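Local coordinates for uncharacterized protein (Tetranychus urticae, PDB 5UK3) that probably catalyses the bicarbonate-dependent breakdown of cyanate to ammonia and carbon dioxide, working as a decameric cyanase, at residues I[54-59]-I[88-93]. Sequence-based numbering, arbitrary orientation.
Sequences HGQNCC and GNQNII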
loop_
_atom_site.group_PDB
_atom_site.type_symbol
_atom_site.label_atom_id
_atom_site.label_comp_id
_atom_site.label_asym_id
_atom_site.label_seq_id
_atom_site.Cartn_x
_atom_site.Cartn_y
_atom_site.Cartn_z
ATOM N N HIS I 54 15.404 25.595 0.268
ATOM C CA HIS I 54 15.065 24.267 -0.235
ATOM C C HIS I 54 13.737 24.225 -1.022
ATOM O O HIS I 54 13.385 23.152 -1.517
ATOM C CB HIS I 54 15.026 23.234 0.884
ATOM C CG HIS I 54 16.359 22.853 1.377
ATOM N ND1 HIS I 54 17.224 23.750 1.960
ATOM C CD2 HIS I 54 16.991 21.667 1.389
ATOM C CE1 HIS I 54 18.341 23.138 2.304
ATOM N NE2 HIS I 54 18.220 21.866 1.975
ATOM N N GLY I 55 13.002 25.336 -1.094
ATOM C CA GLY I 55 11.768 25.403 -1.824
ATOM C C GLY I 55 10.559 24.780 -1.170
ATOM O O GLY I 55 9.651 24.292 -1.866
ATOM N N GLN I 56 10.562 24.694 0.159
ATOM C CA GLN I 56 9.397 24.238 0.926
ATOM C C GLN I 56 8.698 25.394 1.617
ATOM O O GLN I 56 7.776 25.192 2.371
ATOM C CB GLN I 56 9.852 23.242 1.957
ATOM C CG GLN I 56 10.304 21.936 1.347
ATOM C CD GLN I 56 9.168 21.207 0.655
ATOM O OE1 GLN I 56 8.075 21.029 1.219
ATOM N NE2 GLN I 56 9.428 20.740 -0.531
ATOM N N ASN I 57 9.146 26.607 1.334
ATOM C CA ASN I 57 8.564 27.822 1.881
ATOM C C ASN I 57 8.979 29.005 0.991
ATOM O O ASN I 57 9.870 28.850 0.156
ATOM C CB ASN I 57 9.048 28.041 3.302
ATOM C CG ASN I 57 7.985 27.724 4.350
ATOM O OD1 ASN I 57 6.801 27.964 4.135
ATOM N ND2 ASN I 57 8.407 27.145 5.471
ATOM N N CYS I 58 8.346 30.155 1.146
ATOM C CA CYS I 58 8.673 31.310 0.321
ATOM C C CYS I 58 8.793 32.564 1.167
ATOM O O CYS I 58 8.371 32.565 2.315
ATOM C CB CYS I 58 7.605 31.485 -0.762
ATOM S SG CYS I 58 5.985 31.931 -0.121
ATOM N N CYS I 59 9.377 33.625 0.602
ATOM C CA CYS I 59 9.521 34.922 1.288
ATOM C C CYS I 59 8.994 36.040 0.426
ATOM O O CYS I 59 8.635 35.804 -0.704
ATOM C CB CYS I 59 10.992 35.165 1.644
ATOM S SG CYS I 59 12.086 35.111 0.229
ATOM N N GLY I 88 5.621 19.656 0.729
ATOM C CA GLY I 88 5.584 18.391 1.461
ATOM C C GLY I 88 5.626 17.131 0.625
ATOM O O GLY I 88 5.053 16.115 1.015
ATOM N N ASN I 89 6.307 17.196 -0.524
ATOM C CA ASN I 89 6.163 16.174 -1.578
ATOM C C ASN I 89 7.486 15.561 -2.067
ATOM O O ASN I 89 7.567 15.027 -3.149
ATOM C CB ASN I 89 5.372 16.784 -2.735
ATOM C CG ASN I 89 4.668 15.743 -3.559
ATOM O OD1 ASN I 89 4.290 14.687 -3.063
ATOM N ND2 ASN I 89 4.482 16.035 -4.825
ATOM N N GLN I 90 8.512 15.633 -1.224
ATOM C CA GLN I 90 9.837 15.090 -1.521
ATOM C C GLN I 90 9.861 13.767 -0.755
ATOM O O GLN I 90 9.612 13.742 0.441
ATOM C CB GLN I 90 10.981 16.077 -1.120
ATOM C CG GLN I 90 10.716 16.990 0.095
ATOM C CD GLN I 90 11.853 17.978 0.498
ATOM O OE1 GLN I 90 12.549 18.492 -0.369
ATOM N NE2 GLN I 90 12.133 18.110 1.782
ATOM N N ASN I 91 10.121 12.672 -1.447
ATOM C CA ASN I 91 10.032 11.343 -0.853
ATOM C C ASN I 91 11.331 10.971 -0.111
ATOM O O ASN I 91 12.211 10.280 -0.627
ATOM C CB ASN I 91 9.684 10.338 -1.967
ATOM C CG ASN I 91 9.325 8.963 -1.467
ATOM O OD1 ASN I 91 9.860 7.934 -1.953
ATOM N ND2 ASN I 91 8.391 8.916 -0.545
ATOM N N ILE I 92 11.404 11.432 1.127
ATOM C CA ILE I 92 12.605 11.378 1.946
ATOM C C ILE I 92 12.385 10.456 3.153
ATOM O O ILE I 92 13.197 10.426 4.061
ATOM C CB ILE I 92 12.972 12.862 2.295
ATOM C CG1 ILE I 92 13.259 13.646 0.997
ATOM C CG2 ILE I 92 14.191 13.022 3.186
ATOM C CD1 ILE I 92 14.262 13.005 0.037
ATOM N N ILE I 93 11.301 9.681 3.138
ATOM C CA ILE I 93 10.868 8.882 4.302
ATOM C C ILE I 93 11.933 7.866 4.692
ATOM O O ILE I 93 12.149 7.611 5.861
ATOM C CB ILE I 93 9.533 8.130 4.025
ATOM C CG1 ILE I 93 8.377 9.120 3.748
ATOM C CG2 ILE I 93 9.135 7.236 5.205
ATOM C CD1 ILE I 93 7.267 8.561 2.871
#
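Gln56 reaches over to Gly88 and Gln90, so a loop of the helix-turn-helix-type N-terminal domain is tied to the loop between helix 78-82 and helix 96-120. The side chain starts just past a Schellman motif, which Gly55, at positive phi, forms after helix 46-53. From CB, which points at 88-93, CG leaves anti to the carbonyl carbon (chi1 -69°), and a bend at chi2 then swings the amide round to Gly88. Gln56 CD itself stays 3.9 Å from Gly88 N. Gln56 OE1 does the binding: it accepts from Gly88 N at 2.9 Å, nearly straight at 170°, on a lone pair in the carbonyl plane. Gln56 NE2 goes to the other residue, lying 3.8 Å from both CD and OE1 of Gln90, a packing contact rather than a hydrogen bond. The two glutamine chains approach from opposite directions, their amide planes 30° apart. Gln90 spends its own NE2 on Ser110 of a second subunit. Shortening Gln56 to alanine is likely to leave the buried Gly88 N-H without this acceptor and open a gap beside the Gln90 amide. Chemically, then, one neutral side-chain-to-backbone bond carries the polar link between 54-59 and 88-93, with amide packing beside it extending the contact toward the subunit interface.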